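Local coordinates for protein acetyltransferase, GNAT family (Colwellia psychrerythraea, PDB 3IWG) that probably transfers acyl groups, most likely acetyl from acetyl-CoA, as GNAT-family acetyltransferases do, at residues 29-37 with 200-209. Residues are numbered along the deposited sequence; the frame is centred on the assembly and turned at random. Where two conformers were deposited one is given.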
loop_
_atom_site.group_PDB
_atom_site.type_symbol
_atom_site.label_atom_id
_atom_site.label_comp_id
_atom_site.label_asym_id
_atom_site.label_seq_id
_atom_site.Cartn_x
_atom_site.Cartn_y
_atom_site.Cartn_z
ATOM N N VAL A 29 -13.925 -19.588 -14.927
ATOM C CA VAL A 29 -14.385 -18.911 -13.715
ATOM C C VAL A 29 -13.589 -17.656 -13.512
ATOM O O VAL A 29 -12.528 -17.476 -14.101
ATOM C CB VAL A 29 -14.261 -19.808 -12.454
ATOM C CG1 VAL A 29 -15.350 -20.902 -12.472
ATOM C CG2 VAL A 29 -12.820 -20.371 -12.280
ATOM N N PRO A 30 -14.059 -16.781 -12.631
ATOM C CA PRO A 30 -13.151 -15.666 -12.264
ATOM C C PRO A 30 -11.800 -16.160 -11.697
ATOM O O PRO A 30 -11.750 -17.136 -10.950
ATOM C CB PRO A 30 -13.965 -14.893 -11.220
ATOM C CG PRO A 30 -14.986 -15.950 -10.690
ATOM C CD PRO A 30 -15.346 -16.736 -11.911
ATOM N N LEU A 31 -10.717 -15.513 -12.102
ATOM C CA LEU A 31 -9.387 -15.859 -11.640
ATOM C C LEU A 31 -8.975 -15.154 -10.334
ATOM O O LEU A 31 -9.539 -14.132 -9.924
ATOM C CB LEU A 31 -8.358 -15.549 -12.717
ATOM C CG LEU A 31 -8.676 -16.133 -14.094
ATOM C CD1 LEU A 31 -7.638 -15.705 -15.092
ATOM C CD2 LEU A 31 -8.791 -17.671 -13.951
ATOM N N ASP A 32 -7.956 -15.706 -9.701
ATOM C CA ASP A 32 -7.517 -15.216 -8.419
ATOM C C ASP A 32 -6.983 -13.786 -8.448
ATOM O O ASP A 32 -5.969 -13.504 -9.073
ATOM C CB ASP A 32 -6.412 -16.068 -7.836
ATOM C CG ASP A 32 -6.088 -15.637 -6.439
ATOM O OD1 ASP A 32 -6.864 -16.037 -5.548
ATOM O OD2 ASP A 32 -5.133 -14.836 -6.248
ATOM N N GLY A 33 -7.628 -12.923 -7.690
ATOM C CA GLY A 33 -7.192 -11.527 -7.552
ATOM C C GLY A 33 -5.725 -11.231 -7.252
ATOM O O GLY A 33 -5.129 -10.356 -7.869
HETATM N N MSE A 34 -5.123 -11.970 -6.322
HETATM C CA MSE A 34 -3.728 -11.661 -5.951
HETATM C C MSE A 34 -2.854 -12.086 -7.109
HETATM O O MSE A 34 -1.988 -11.334 -7.511
HETATM C CB MSE A 34 -3.270 -12.330 -4.638
HETATM C CG MSE A 34 -2.642 -11.368 -3.612
HETATM SE SE MSE A 34 -1.425 -9.867 -4.217
HETATM C CE MSE A 34 -2.495 -8.373 -3.531
ATOM N N TRP A 35 -3.122 -13.252 -7.687
ATOM C CA TRP A 35 -2.348 -13.692 -8.854
ATOM C C TRP A 35 -2.469 -12.751 -10.052
ATOM O O TRP A 35 -1.448 -12.315 -10.605
ATOM C CB TRP A 35 -2.723 -15.097 -9.255
ATOM C CG TRP A 35 -2.118 -16.037 -8.384
ATOM C CD1 TRP A 35 -2.616 -16.492 -7.225
ATOM C CD2 TRP A 35 -0.825 -16.592 -8.523
ATOM N NE1 TRP A 35 -1.724 -17.362 -6.626
ATOM C CE2 TRP A 35 -0.610 -17.438 -7.403
ATOM C CE3 TRP A 35 0.175 -16.476 -9.492
ATOM C CZ2 TRP A 35 0.568 -18.160 -7.209
ATOM C CZ3 TRP A 35 1.359 -17.202 -9.306
ATOM C CH2 TRP A 35 1.538 -18.048 -8.160
ATOM N N HIS A 36 -3.687 -12.391 -10.415
ATOM C CA HIS A 36 -3.900 -11.718 -11.704
ATOM C C HIS A 36 -3.994 -10.227 -11.650
ATOM O O HIS A 36 -3.715 -9.598 -12.649
ATOM C CB HIS A 36 -5.079 -12.309 -12.454
ATOM C CG HIS A 36 -4.750 -13.641 -13.023
ATOM N ND1 HIS A 36 -4.989 -14.816 -12.340
ATOM C CD2 HIS A 36 -4.025 -13.981 -14.115
ATOM C CE1 HIS A 36 -4.450 -15.821 -13.004
ATOM N NE2 HIS A 36 -3.869 -15.343 -14.089
ATOM N N PHE A 37 -4.335 -9.651 -10.492
ATOM C CA PHE A 37 -4.298 -8.200 -10.354
ATOM C C PHE A 37 -3.254 -7.642 -9.400
ATOM O O PHE A 37 -3.072 -6.438 -9.339
ATOM C CB PHE A 37 -5.687 -7.704 -10.004
ATOM C CG PHE A 37 -6.698 -8.258 -10.906
ATOM C CD1 PHE A 37 -6.706 -7.868 -12.243
ATOM C CD2 PHE A 37 -7.551 -9.255 -10.492
ATOM C CE1 PHE A 37 -7.592 -8.417 -13.137
ATOM C CE2 PHE A 37 -8.471 -9.817 -11.406
ATOM C CZ PHE A 37 -8.475 -9.395 -12.724
ATOM N N PHE A 200 -13.342 -6.317 -7.202
ATOM C CA PHE A 200 -12.509 -6.142 -8.380
ATOM C C PHE A 200 -12.873 -4.862 -9.119
ATOM O O PHE A 200 -14.051 -4.577 -9.374
ATOM C CB PHE A 200 -12.751 -7.285 -9.307
ATOM C CG PHE A 200 -12.258 -8.585 -8.772
ATOM C CD1 PHE A 200 -10.950 -8.974 -8.993
ATOM C CD2 PHE A 200 -13.104 -9.423 -8.063
ATOM C CE1 PHE A 200 -10.498 -10.195 -8.529
ATOM C CE2 PHE A 200 -12.654 -10.629 -7.563
ATOM C CZ PHE A 200 -11.352 -11.029 -7.805
ATOM N N ASP A 201 -11.873 -4.084 -9.497
ATOM C CA ASP A 201 -12.166 -2.844 -10.200
ATOM C C ASP A 201 -12.553 -3.049 -11.689
ATOM O O ASP A 201 -13.244 -2.201 -12.254
ATOM C CB ASP A 201 -11.012 -1.845 -10.013
ATOM C CG ASP A 201 -10.940 -1.298 -8.578
ATOM O OD1 ASP A 201 -11.910 -1.455 -7.779
ATOM O OD2 ASP A 201 -9.892 -0.736 -8.230
ATOM N N GLN A 202 -12.128 -4.163 -12.290
ATOM C CA GLN A 202 -12.443 -4.481 -13.684
ATOM C C GLN A 202 -12.560 -5.988 -13.903
ATOM O O GLN A 202 -12.053 -6.783 -13.130
ATOM C CB GLN A 202 -11.333 -3.989 -14.608
ATOM C CG GLN A 202 -10.308 -3.094 -13.917
ATOM C CD GLN A 202 -8.875 -3.311 -14.410
ATOM O OE1 GLN A 202 -8.045 -3.907 -13.690
ATOM N NE2 GLN A 202 -8.579 -2.836 -15.643
ATOM N N TYR A 203 -13.219 -6.356 -14.984
ATOM C CA TYR A 203 -13.303 -7.746 -15.464
ATOM C C TYR A 203 -14.155 -8.669 -14.631
ATOM O O TYR A 203 -14.882 -9.519 -15.196
ATOM C CB TYR A 203 -11.923 -8.404 -15.584
ATOM C CG TYR A 203 -10.922 -7.580 -16.337
ATOM C CD1 TYR A 203 -11.221 -7.081 -17.599
ATOM C CD2 TYR A 203 -9.681 -7.275 -15.786
ATOM C CE1 TYR A 203 -10.304 -6.303 -18.299
ATOM C CE2 TYR A 203 -8.747 -6.509 -16.501
ATOM C CZ TYR A 203 -9.074 -6.032 -17.744
ATOM O OH TYR A 203 -8.188 -5.261 -18.448
ATOM N N GLN A 204 -14.030 -8.582 -13.315
ATOM C CA GLN A 204 -14.722 -9.529 -12.469
ATOM C C GLN A 204 -15.594 -8.835 -11.451
ATOM O O GLN A 204 -15.765 -9.342 -10.337
ATOM C CB GLN A 204 -13.697 -10.459 -11.816
ATOM C CG GLN A 204 -12.840 -11.125 -12.857
ATOM C CD GLN A 204 -11.884 -12.190 -12.359
ATOM O OE1 GLN A 204 -11.349 -12.929 -13.163
ATOM N NE2 GLN A 204 -11.652 -12.261 -11.050
ATOM N N THR A 205 -16.197 -7.712 -11.849
ATOM C CA THR A 205 -16.915 -6.835 -10.913
ATOM C C THR A 205 -18.211 -7.426 -10.337
ATOM O O THR A 205 -18.928 -6.772 -9.613
ATOM C CB THR A 205 -17.276 -5.471 -11.579
ATOM O OG1 THR A 205 -18.124 -5.719 -12.700
ATOM C CG2 THR A 205 -16.026 -4.721 -12.033
ATOM N N GLU A 206 -18.535 -8.653 -10.686
ATOM C CA GLU A 206 -19.683 -9.312 -10.104
ATOM C C GLU A 206 -19.245 -10.225 -8.931
ATOM O O GLU A 206 -20.083 -10.806 -8.253
ATOM C CB GLU A 206 -20.516 -10.042 -11.194
ATOM C CG GLU A 206 -19.719 -10.969 -12.203
ATOM C CD GLU A 206 -18.694 -10.247 -13.202
ATOM O OE1 GLU A 206 -19.084 -9.633 -14.238
ATOM O OE2 GLU A 206 -17.480 -10.332 -12.966
ATOM N N TYR A 207 -17.952 -10.282 -8.639
ATOM C CA TYR A 207 -17.453 -11.128 -7.568
ATOM C C TYR A 207 -16.734 -10.387 -6.436
ATOM O O TYR A 207 -16.237 -9.244 -6.593
ATOM C CB TYR A 207 -16.507 -12.151 -8.165
ATOM C CG TYR A 207 -17.164 -13.023 -9.227
ATOM C CD1 TYR A 207 -17.854 -14.164 -8.872
ATOM C CD2 TYR A 207 -17.087 -12.698 -10.594
ATOM C CE1 TYR A 207 -18.451 -14.998 -9.834
ATOM C CE2 TYR A 207 -17.697 -13.518 -11.579
ATOM C CZ TYR A 207 -18.384 -14.667 -11.189
ATOM O OH TYR A 207 -18.991 -15.514 -12.131
ATOM N N ALA A 208 -16.704 -11.043 -5.280
ATOM C CA ALA A 208 -15.913 -10.600 -4.143
ATOM C C ALA A 208 -14.899 -11.702 -3.804
ATOM O O ALA A 208 -15.248 -12.876 -3.710
ATOM C CB ALA A 208 -16.792 -10.290 -2.970
ATOM N N ASP A 209 -13.651 -11.319 -3.606
ATOM C CA ASP A 209 -12.589 -12.252 -3.319
ATOM C C ASP A 209 -12.291 -12.129 -1.814
ATOM O O ASP A 209 -11.876 -11.063 -1.349
ATOM C CB ASP A 209 -11.384 -11.844 -4.155
ATOM C CG ASP A 209 -10.230 -12.857 -4.143
ATOM O OD1 ASP A 209 -10.312 -13.990 -3.596
ATOM O OD2 ASP A 209 -9.198 -12.501 -4.748
HETATM O O HOH W 1 -9.481 -15.988 -5.432
#
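P30 lays its CG squarely over one face of the Y207 ring, 3.5 Å from the centroid, a CH-pi contact that suits a rigid, flat-sided proline; Q204 O lies at that ring's edge. One face of F200 carries the amide nitrogen of Q204, offset toward the rim, while the CA of G33 and the CD2 of F37 sit at its edge. The F37 and F200 rings meet obliquely, planes at 72°, F37 CE2 lying 3.5 Å from F200 CE1, and F37 CE1 abuts the edge of Y203 at CD2. With its chain extended beyond CG (chi2 -173°), Q204 reaches the backbone of L31, and glutamine suits because its amide offers both acceptor and donor: OE1 accepts from L31 N at 2.9 Å, the donor tilted from the carbonyl plane, and NE2 gives a nearly straight bond (172°) to a lone pair of L31 O. An alanine here would probably leave both L31 backbone groups without these mates and take away the amide packed over the F200 ring. G33 suits its place because a side chain would collide with D209, whose OD2 takes a weak bond from G33 N. A water donates to D32 OD1, which S245 OG also binds, and to D209 OD1, probably easing the repulsion of these neighbouring carboxylates. The short D32 side chain caps helix 33-39, OD2 accepting from W35 N and, weakly, M34 N; the contact sets this N-cap against the type I turn Q204-Y207 entering strand 207-214, joining the two GNAT-family regions.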